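Local coordinates for protein phosphodiesterase (PDB 7D7P) that belongs to the phosphodiesterase family of the HD superfamily, with a helical fold that holds a zinc ion and a magnesium ion, at residues A[111-122]-A[255-266]; A[134-142]-A[205-214]. All coordinates share one frame; numbering follows the deposited sequence.

Interaction 1. Residues A[111-122]-A[255-266]. With ZN (zinc ion), chain G.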
loop_
_atom_site.group_PDB
_atom_site.type_symbol
_atom_site.label_atom_id
_atom_site.label_comp_id
_atom_site.label_asym_id
_atom_site.label_seq_id
_atom_site.Cartn_x
_atom_site.Cartn_y
_atom_site.Cartn_z
ATOM N N HIS A 111 12.780 -11.192 23.010
ATOM C CA HIS A 111 12.645 -10.004 22.171
ATOM C C HIS A 111 13.850 -9.083 22.332
ATOM O O HIS A 111 14.335 -8.504 21.353
ATOM C CB HIS A 111 11.355 -9.260 22.512
ATOM C CG HIS A 111 11.236 -7.918 21.856
ATOM N ND1 HIS A 111 11.277 -7.752 20.489
ATOM C CD2 HIS A 111 11.077 -6.679 22.380
ATOM C CE1 HIS A 111 11.148 -6.470 20.197
ATOM N NE2 HIS A 111 11.027 -5.797 21.326
ATOM N N ALA A 112 14.344 -8.935 23.564
ATOM C CA ALA A 112 15.524 -8.108 23.796
ATOM C C ALA A 112 16.737 -8.651 23.048
ATOM O O ALA A 112 17.494 -7.883 22.441
ATOM C CB ALA A 112 15.817 -8.017 25.293
ATOM N N VAL A 113 16.941 -9.971 23.081
ATOM C CA VAL A 113 18.074 -10.562 22.373
ATOM C C VAL A 113 17.909 -10.395 20.867
ATOM O O VAL A 113 18.885 -10.160 20.144
ATOM C CB VAL A 113 18.238 -12.041 22.768
ATOM C CG1 VAL A 113 19.413 -12.671 22.024
ATOM C CG2 VAL A 113 18.423 -12.167 24.271
ATOM N N MET A 114 16.671 -10.510 20.376
ATOM C CA MET A 114 16.402 -10.280 18.958
ATOM C C MET A 114 16.793 -8.867 18.539
ATOM O O MET A 114 17.356 -8.665 17.457
ATOM C CB MET A 114 14.921 -10.527 18.660
ATOM C CG MET A 114 14.533 -11.992 18.584
ATOM S SD MET A 114 15.072 -12.748 17.043
ATOM C CE MET A 114 13.680 -12.391 15.967
ATOM N N VAL A 115 16.496 -7.875 19.378
ATOM C CA VAL A 115 16.830 -6.498 19.033
ATOM C C VAL A 115 18.331 -6.268 19.157
ATOM O O VAL A 115 18.928 -5.525 18.367
ATOM C CB VAL A 115 16.018 -5.522 19.904
ATOM C CG1 VAL A 115 16.449 -4.079 19.659
ATOM C CG2 VAL A 115 14.538 -5.686 19.614
ATOM N N LEU A 116 18.970 -6.908 20.139
ATOM C CA LEU A 116 20.423 -6.821 20.250
ATOM C C LEU A 116 21.099 -7.417 19.021
ATOM O O LEU A 116 21.995 -6.802 18.432
ATOM C CB LEU A 116 20.905 -7.524 21.520
ATOM C CG LEU A 116 22.419 -7.765 21.559
ATOM C CD1 LEU A 116 23.173 -6.447 21.657
ATOM C CD2 LEU A 116 22.812 -8.694 22.698
ATOM N N HIS A 117 20.675 -8.617 18.617
ATOM C CA HIS A 117 21.308 -9.278 17.480
ATOM C C HIS A 117 21.046 -8.527 16.180
ATOM O O HIS A 117 21.943 -8.401 15.338
ATOM C CB HIS A 117 20.820 -10.722 17.374
ATOM C CG HIS A 117 21.509 -11.512 16.306
ATOM N ND1 HIS A 117 21.044 -11.576 15.010
ATOM C CD2 HIS A 117 22.633 -12.267 16.341
ATOM C CE1 HIS A 117 21.851 -12.338 14.292
ATOM N NE2 HIS A 117 22.823 -12.769 15.076
ATOM N N THR A 118 19.822 -8.027 15.996
ATOM C CA THR A 118 19.505 -7.276 14.785
ATOM C C THR A 118 20.262 -5.953 14.745
ATOM O O THR A 118 20.671 -5.499 13.669
ATOM C CB THR A 118 17.996 -7.043 14.696
ATOM O OG1 THR A 118 17.314 -8.297 14.832
ATOM C CG2 THR A 118 17.620 -6.403 13.362
ATOM N N THR A 119 20.455 -5.320 15.906
ATOM C CA THR A 119 21.282 -4.118 15.965
ATOM C C THR A 119 22.721 -4.433 15.580
ATOM O O THR A 119 23.378 -3.644 14.889
ATOM C CB THR A 119 21.228 -3.506 17.366
ATOM O OG1 THR A 119 19.876 -3.154 17.685
ATOM C CG2 THR A 119 22.103 -2.257 17.444
ATOM N N TYR A 120 23.223 -5.592 16.009
ATOM C CA TYR A 120 24.565 -6.013 15.626
ATOM C C TYR A 120 24.663 -6.228 14.119
ATOM O O TYR A 120 25.693 -5.922 13.506
ATOM C CB TYR A 120 24.934 -7.278 16.401
ATOM C CG TYR A 120 25.776 -8.286 15.655
ATOM C CD1 TYR A 120 27.156 -8.147 15.575
ATOM C CD2 TYR A 120 25.193 -9.398 15.060
ATOM C CE1 TYR A 120 27.929 -9.076 14.907
ATOM C CE2 TYR A 120 25.957 -10.329 14.390
ATOM C CZ TYR A 120 27.323 -10.167 14.317
ATOM O OH TYR A 120 28.085 -11.101 13.651
ATOM N N LEU A 121 23.594 -6.737 13.499
ATOM C CA LEU A 121 23.600 -6.912 12.050
ATOM C C LEU A 121 23.559 -5.568 11.332
ATOM O O LEU A 121 24.277 -5.363 10.346
ATOM C CB LEU A 121 22.420 -7.783 11.614
ATOM C CG LEU A 121 22.387 -9.245 12.070
ATOM C CD1 LEU A 121 21.044 -9.873 11.724
ATOM C CD2 LEU A 121 23.525 -10.043 11.450
ATOM N N LEU A 122 22.731 -4.638 11.817
ATOM C CA LEU A 122 22.567 -3.357 11.137
ATOM C C LEU A 122 23.824 -2.502 11.241
ATOM O O LEU A 122 24.239 -1.880 10.257
ATOM C CB LEU A 122 21.361 -2.613 11.713
ATOM C CG LEU A 122 19.982 -3.192 11.383
ATOM C CD1 LEU A 122 18.920 -2.599 12.294
ATOM C CD2 LEU A 122 19.633 -2.946 9.924
ATOM N N LEU A 255 18.409 3.410 13.514
ATOM C CA LEU A 255 18.772 2.003 13.366
ATOM C C LEU A 255 18.211 1.151 14.500
ATOM O O LEU A 255 17.774 0.017 14.268
ATOM C CB LEU A 255 20.292 1.858 13.283
ATOM C CG LEU A 255 20.936 2.358 11.987
ATOM C CD1 LEU A 255 22.451 2.226 12.048
ATOM C CD2 LEU A 255 20.375 1.609 10.784
ATOM N N LEU A 256 18.222 1.665 15.735
ATOM C CA LEU A 256 17.657 0.893 16.840
ATOM C C LEU A 256 16.151 0.726 16.679
ATOM O O LEU A 256 15.601 -0.337 16.991
ATOM C CB LEU A 256 17.974 1.550 18.184
ATOM C CG LEU A 256 17.425 0.758 19.380
ATOM C CD1 LEU A 256 18.091 -0.610 19.467
ATOM C CD2 LEU A 256 17.570 1.513 20.699
ATOM N N HIS A 257 15.467 1.768 16.200
ATOM C CA HIS A 257 14.046 1.640 15.900
ATOM C C HIS A 257 13.813 0.601 14.811
ATOM O O HIS A 257 12.840 -0.162 14.866
ATOM C CB HIS A 257 13.473 2.998 15.491
ATOM C CG HIS A 257 12.025 2.958 15.114
ATOM N ND1 HIS A 257 11.050 2.473 15.958
ATOM C CD2 HIS A 257 11.386 3.352 13.987
ATOM C CE1 HIS A 257 9.872 2.564 15.366
ATOM N NE2 HIS A 257 10.048 3.094 14.169
ATOM N N THR A 258 14.708 0.548 13.818
ATOM C CA THR A 258 14.622 -0.482 12.787
ATOM C C THR A 258 14.743 -1.877 13.390
ATOM O O THR A 258 13.976 -2.781 13.040
ATOM C CB THR A 258 15.708 -0.268 11.730
ATOM O OG1 THR A 258 15.610 1.057 11.197
ATOM C CG2 THR A 258 15.562 -1.281 10.597
ATOM N N ALA A 259 15.702 -2.072 14.301
ATOM C CA ALA A 259 15.886 -3.390 14.900
ATOM C C ALA A 259 14.730 -3.758 15.820
ATOM O O ALA A 259 14.423 -4.944 15.979
ATOM C CB ALA A 259 17.209 -3.449 15.664
ATOM N N ASP A 260 14.085 -2.762 16.434
ATOM C CA ASP A 260 12.934 -3.037 17.287
ATOM C C ASP A 260 11.796 -3.664 16.489
ATOM O O ASP A 260 11.105 -4.565 16.980
ATOM C CB ASP A 260 12.468 -1.749 17.967
ATOM C CG ASP A 260 11.524 -2.010 19.127
ATOM O OD1 ASP A 260 11.457 -3.167 19.589
ATOM O OD2 ASP A 260 10.849 -1.059 19.579
ATOM N N LEU A 261 11.591 -3.205 15.258
ATOM C CA LEU A 261 10.547 -3.744 14.387
ATOM C C LEU A 261 11.107 -4.873 13.520
ATOM O O LEU A 261 11.129 -4.807 12.292
ATOM C CB LEU A 261 9.950 -2.631 13.533
ATOM C CG LEU A 261 9.437 -1.390 14.267
ATOM C CD1 LEU A 261 8.890 -0.364 13.283
ATOM C CD2 LEU A 261 8.382 -1.768 15.295
ATOM N N HIS A 262 11.568 -5.929 14.192
ATOM C CA HIS A 262 12.244 -7.026 13.507
ATOM C C HIS A 262 11.289 -8.034 12.879
ATOM O O HIS A 262 11.732 -8.836 12.049
ATOM C CB HIS A 262 13.190 -7.751 14.473
ATOM C CG HIS A 262 12.522 -8.269 15.710
ATOM N ND1 HIS A 262 11.649 -9.335 15.697
ATOM C CD2 HIS A 262 12.605 -7.867 17.001
ATOM C CE1 HIS A 262 11.219 -9.566 16.926
ATOM N NE2 HIS A 262 11.785 -8.689 17.736
ATOM N N ASN A 263 10.005 -8.011 13.240
ATOM C CA ASN A 263 9.071 -9.021 12.741
ATOM C C ASN A 263 8.996 -9.078 11.217
ATOM O O ASN A 263 9.147 -10.182 10.662
ATOM C CB ASN A 263 7.683 -8.786 13.351
ATOM C CG ASN A 263 7.566 -9.334 14.756
ATOM O OD1 ASN A 263 8.568 -9.635 15.402
ATOM N ND2 ASN A 263 6.335 -9.461 15.239
ATOM N N PRO A 264 8.771 -7.980 10.486
ATOM C CA PRO A 264 8.597 -8.098 9.030
ATOM C C PRO A 264 9.883 -8.321 8.249
ATOM O O PRO A 264 9.806 -8.564 7.037
ATOM C CB PRO A 264 7.956 -6.752 8.638
ATOM C CG PRO A 264 7.592 -6.080 9.932
ATOM C CD PRO A 264 8.574 -6.588 10.925
ATOM N N ILE A 265 11.053 -8.246 8.876
ATOM C CA ILE A 265 12.312 -8.433 8.165
ATOM C C ILE A 265 12.933 -9.795 8.479
ATOM O O ILE A 265 14.111 -10.016 8.211
ATOM C CB ILE A 265 13.296 -7.287 8.449
ATOM C CG1 ILE A 265 13.612 -7.190 9.942
ATOM C CG2 ILE A 265 12.742 -5.968 7.930
ATOM C CD1 ILE A 265 14.592 -6.083 10.279
ATOM N N LYS A 266 12.151 -10.710 9.030
ATOM C CA LYS A 266 12.557 -12.073 9.323
ATOM C C LYS A 266 11.815 -13.054 8.419
ATOM O O LYS A 266 10.833 -12.689 7.760
ATOM C CB LYS A 266 12.281 -12.395 10.798
ATOM C CG LYS A 266 13.199 -11.673 11.773
ATOM C CD LYS A 266 14.624 -12.181 11.670
ATOM C CE LYS A 266 15.540 -11.483 12.666
ATOM N NZ LYS A 266 16.907 -12.082 12.658
HETATM ZN ZN ZN G . 10.858 -3.587 21.731
HETATM O O HOH W 1 18.598 -10.660 14.202
HETATM O O HOH W 2 10.240 -1.198 22.071
HETATM O O HOH W 3 8.599 -3.751 21.010
#

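Interaction 2. Residues A[134-142]-A[205-214]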
loop_
_atom_site.group_PDB
_atom_site.type_symbol
_atom_site.label_atom_id
_atom_site.label_comp_id
_atom_site.label_asym_id
_atom_site.label_seq_id
_atom_site.Cartn_x
_atom_site.Cartn_y
_atom_site.Cartn_z
ATOM N N VAL A 134 32.681 4.075 21.763
ATOM C CA VAL A 134 31.778 4.261 22.894
ATOM C C VAL A 134 30.326 4.137 22.443
ATOM O O VAL A 134 29.505 3.510 23.123
ATOM C CB VAL A 134 32.054 5.612 23.581
ATOM C CG1 VAL A 134 30.931 5.965 24.547
ATOM C CG2 VAL A 134 33.390 5.575 24.311
ATOM N N GLU A 135 29.991 4.712 21.285
ATOM C CA GLU A 135 28.626 4.610 20.775
ATOM C C GLU A 135 28.265 3.172 20.418
ATOM O O GLU A 135 27.100 2.781 20.545
ATOM C CB GLU A 135 28.447 5.524 19.561
ATOM C CG GLU A 135 28.533 7.012 19.886
ATOM C CD GLU A 135 28.764 7.872 18.658
ATOM O OE1 GLU A 135 29.007 7.311 17.566
ATOM O OE2 GLU A 135 28.709 9.114 18.786
ATOM N N LEU A 136 29.240 2.375 19.979
ATOM C CA LEU A 136 28.972 0.970 19.691
ATOM C C LEU A 136 28.601 0.215 20.960
ATOM O O LEU A 136 27.617 -0.535 20.984
ATOM C CB LEU A 136 30.187 0.329 19.019
ATOM C CG LEU A 136 30.078 -1.163 18.701
ATOM C CD1 LEU A 136 28.942 -1.427 17.723
ATOM C CD2 LEU A 136 31.401 -1.694 18.158
ATOM N N LEU A 137 29.383 0.402 22.029
ATOM C CA LEU A 137 29.043 -0.203 23.313
ATOM C C LEU A 137 27.684 0.279 23.803
ATOM O O LEU A 137 26.904 -0.504 24.357
ATOM C CB LEU A 137 30.129 0.113 24.343
ATOM C CG LEU A 137 29.875 -0.315 25.789
ATOM C CD1 LEU A 137 29.799 -1.832 25.901
ATOM C CD2 LEU A 137 30.951 0.244 26.713
ATOM N N ALA A 138 27.379 1.564 23.598
ATOM C CA ALA A 138 26.091 2.100 24.026
ATOM C C ALA A 138 24.931 1.476 23.258
ATOM O O ALA A 138 23.852 1.276 23.826
ATOM C CB ALA A 138 26.070 3.620 23.860
ATOM N N MET A 139 25.126 1.172 21.974
ATOM C CA MET A 139 24.041 0.587 21.192
ATOM C C MET A 139 23.736 -0.836 21.644
ATOM O O MET A 139 22.576 -1.262 21.627
ATOM C CB MET A 139 24.388 0.620 19.704
ATOM C CG MET A 139 24.412 2.026 19.116
ATOM S SD MET A 139 22.831 2.876 19.304
ATOM C CE MET A 139 21.819 1.919 18.176
ATOM N N LEU A 140 24.765 -1.585 22.055
ATOM C CA LEU A 140 24.542 -2.941 22.551
ATOM C C LEU A 140 23.766 -2.929 23.863
ATOM O O LEU A 140 22.846 -3.733 24.054
ATOM C CB LEU A 140 25.877 -3.666 22.728
ATOM C CG LEU A 140 26.770 -3.809 21.492
ATOM C CD1 LEU A 140 27.941 -4.749 21.774
ATOM C CD2 LEU A 140 25.968 -4.290 20.294
ATOM N N ILE A 141 24.125 -2.025 24.779
ATOM C CA ILE A 141 23.418 -1.933 26.055
ATOM C C ILE A 141 21.989 -1.450 25.842
ATOM O O ILE A 141 21.044 -1.990 26.428
ATOM C CB ILE A 141 24.187 -1.016 27.024
ATOM C CG1 ILE A 141 25.562 -1.608 27.347
ATOM C CG2 ILE A 141 23.384 -0.784 28.298
ATOM C CD1 ILE A 141 26.463 -0.669 28.128
ATOM N N ALA A 142 21.808 -0.431 24.996
ATOM C CA ALA A 142 20.474 0.116 24.771
ATOM C C ALA A 142 19.542 -0.919 24.155
ATOM O O ALA A 142 18.371 -1.016 24.543
ATOM C CB ALA A 142 20.560 1.352 23.876
ATOM N N ARG A 205 28.680 10.590 26.781
ATOM C CA ARG A 205 28.200 10.298 25.433
ATOM C C ARG A 205 27.432 8.982 25.402
ATOM O O ARG A 205 26.377 8.887 24.761
ATOM C CB ARG A 205 29.376 10.271 24.454
ATOM C CG ARG A 205 29.003 9.921 23.024
ATOM C CD ARG A 205 28.044 10.938 22.420
ATOM N NE ARG A 205 27.788 10.663 21.010
ATOM C CZ ARG A 205 26.949 11.359 20.248
ATOM N NH1 ARG A 205 26.275 12.381 20.758
ATOM N NH2 ARG A 205 26.785 11.033 18.973
ATOM N N LEU A 206 27.936 7.963 26.105
ATOM C CA LEU A 206 27.230 6.688 26.184
ATOM C C LEU A 206 25.846 6.855 26.798
ATOM O O LEU A 206 24.867 6.272 26.314
ATOM C CB LEU A 206 28.052 5.683 26.990
ATOM C CG LEU A 206 27.370 4.342 27.278
ATOM C CD1 LEU A 206 28.242 3.191 26.809
ATOM C CD2 LEU A 206 27.047 4.199 28.759
ATOM N N ARG A 207 25.744 7.645 27.871
ATOM C CA ARG A 207 24.448 7.878 28.501
ATOM C C ARG A 207 23.506 8.619 27.560
ATOM O O ARG A 207 22.321 8.279 27.461
ATOM C CB ARG A 207 24.636 8.655 29.806
ATOM C CG ARG A 207 23.346 9.051 30.506
ATOM C CD ARG A 207 23.586 9.306 31.992
ATOM N NE ARG A 207 22.439 9.927 32.653
ATOM C CZ ARG A 207 21.367 9.263 33.079
ATOM N NH1 ARG A 207 21.287 7.950 32.913
ATOM N NH2 ARG A 207 20.372 9.914 33.669
ATOM N N ALA A 208 24.018 9.629 26.851
ATOM C CA ALA A 208 23.184 10.375 25.915
ATOM C C ALA A 208 22.689 9.487 24.779
ATOM O O ALA A 208 21.541 9.616 24.339
ATOM C CB ALA A 208 23.959 11.570 25.362
ATOM N N VAL A 209 23.541 8.581 24.296
ATOM C CA VAL A 209 23.149 7.701 23.200
ATOM C C VAL A 209 22.076 6.719 23.656
ATOM O O VAL A 209 21.093 6.482 22.945
ATOM C CB VAL A 209 24.383 6.973 22.634
ATOM C CG1 VAL A 209 23.960 5.820 21.740
ATOM C CG2 VAL A 209 25.267 7.945 21.863
ATOM N N ILE A 210 22.242 6.139 24.848
ATOM C CA ILE A 210 21.275 5.165 25.350
ATOM C C ILE A 210 19.921 5.825 25.582
ATOM O O ILE A 210 18.877 5.283 25.202
ATOM C CB ILE A 210 21.805 4.496 26.631
ATOM C CG1 ILE A 210 22.975 3.565 26.305
ATOM C CG2 ILE A 210 20.687 3.737 27.338
ATOM C CD1 ILE A 210 23.712 3.056 27.529
ATOM N N ILE A 211 19.918 7.004 26.212
ATOM C CA ILE A 211 18.663 7.695 26.498
ATOM C C ILE A 211 17.932 8.030 25.203
ATOM O O ILE A 211 16.746 7.714 25.037
ATOM C CB ILE A 211 18.920 8.956 27.342
ATOM C CG1 ILE A 211 19.330 8.579 28.769
ATOM C CG2 ILE A 211 17.680 9.853 27.356
ATOM C CD1 ILE A 211 19.870 9.750 29.581
ATOM N N ASN A 212 18.634 8.667 24.260
ATOM C CA ASN A 212 17.986 9.112 23.030
ATOM C C ASN A 212 17.484 7.934 22.206
ATOM O O ASN A 212 16.400 8.000 21.618
ATOM C CB ASN A 212 18.948 9.968 22.204
ATOM C CG ASN A 212 18.294 10.544 20.960
ATOM O OD1 ASN A 212 18.426 9.999 19.863
ATOM N ND2 ASN A 212 17.580 11.652 21.126
ATOM N N CYS A 213 18.250 6.845 22.152
ATOM C CA CYS A 213 17.848 5.721 21.313
ATOM C C CYS A 213 16.671 4.966 21.919
ATOM O O CYS A 213 15.751 4.571 21.194
ATOM C CB CYS A 213 19.038 4.791 21.067
ATOM S SG CYS A 213 20.245 5.474 19.891
ATOM N N ILE A 214 16.669 4.772 23.242
ATOM C CA ILE A 214 15.546 4.081 23.874
ATOM C C ILE A 214 14.281 4.931 23.805
ATOM O O ILE A 214 13.189 4.419 23.521
ATOM C CB ILE A 214 15.894 3.697 25.324
ATOM C CG1 ILE A 214 16.924 2.565 25.342
ATOM C CG2 ILE A 214 14.641 3.280 26.088
ATOM C CD1 ILE A 214 17.378 2.165 26.735
#

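Interaction 1. Residues A[111-122]-A[255-266]
H111 and D260 both swing their side chains away from the backbone N, CG lying beside the carbonyl carbon (chi1 171° and -165°), which directs imidazole NE2 and carboxylate OD1 to the same zinc ion. D260 OD1 lies 2.3 Å from the zinc ion, and D260 OD2 accepts a bond from a water that is itself a zinc ligand. H146 and D147 complete the protein ligands. The other ring nitrogen of H111 is also engaged: ND1 donates to H262 NE2 over 3.0 Å, lying close to both ring planes though the bond is bent (138°). This bond to second-shell H262, together with the zinc ion on NE2, restrains the ring's rotation. M114 backs H262, its CB sitting over one face 4.0 Å from the ring centroid and its CE curling round to 3.7 Å from H262 ND1. Further along helix 109-126, A259 CB enters as a knob among V115, T118, T119 and L122, coming within 3.4 Å of T119 OG1. T118 and T119 return their hydroxyls to M114 O and V115 O of their own helix, while one water bridges H117 ND1, T118 OG1 and K266 NZ; K266 NZ also bonds F56 O. H111, D260 and the HD pair H146-D147, two histidines and two aspartates, together form the zinc site typical of the phosphodiesterase catalytic-domain fold in the HD superfamily.

Interaction 2. Residues A[134-142]-A[205-214]
A138 lies at the tight part of this contact, where its small side chain lets helix 205-214 come close: the CA atoms of A138 and L206 are 5.2 Å apart. Three larger side chains converge on its methyl. L206 CD1 and V209 CG1 each lie 3.7 Å from A138 CB, and I210 CG1 packs against both that methyl and the carbonyl oxygen of A138. One turn on the backbones stay as close, with A142 CA 5.1 Å from I210 CA, but the side-chain contacts are longer, A142 CB meeting I210 CG1 and I214 CG1 each at 4.1 Å. To one side M139, its chain bent at chi2 and chi3, brings SD to 3.7 Å from C213 SG.

At the opposite, partly exposed end of the pair, V134 CG1 packs on L206 CB, and beside it R205 forms a salt bridge with E135. R205 grips one oxygen side-on: NE meets the anti lone pair of E135 OE2 at 2.9 Å, whereas NH2 approaches OE2 at 2.7 Å from above the carboxylate plane. The two flat groups are turned 46° apart, although OE2 stays near the guanidinium plane. V209 CG2 lies over one face of that guanidinium, toward its rim, and also touches E135 CG. E135 OE1 pairs with R248 of helix 245-260, so this buried carboxylate has an arginine for each oxygen, which would probably favour its charged form. Two helices running in the same general sense at 40°, with alanines one turn apart at their closest approach and a salt bridge at one end, form a close helix-helix interface within the all-helical phosphodiesterase fold.

Both segments of interaction 2 lie in sequence between the two segments of interaction 1, and the contact centres are about 15 Å apart. L256 is one direct join: its CD2 reaches the backbone of the second pair at C213 O, 3.6 Å away, and its CB meets M139 CE at 3.9 Å. Consecutive helices 109-126 and 133-145 supply another, L116 CD1 lying 3.6 Å from L140 O. Interaction 1 carries two of the four zinc-binding residues, and its D260 side chain is about 5 Å from the magnesium ion. Interaction 2 holds no zinc ligand; the C-terminal end of segment 205-214 points to the metal side, the I214 side chain about 7 Å from magnesium, while the contact packs beside the site's helices.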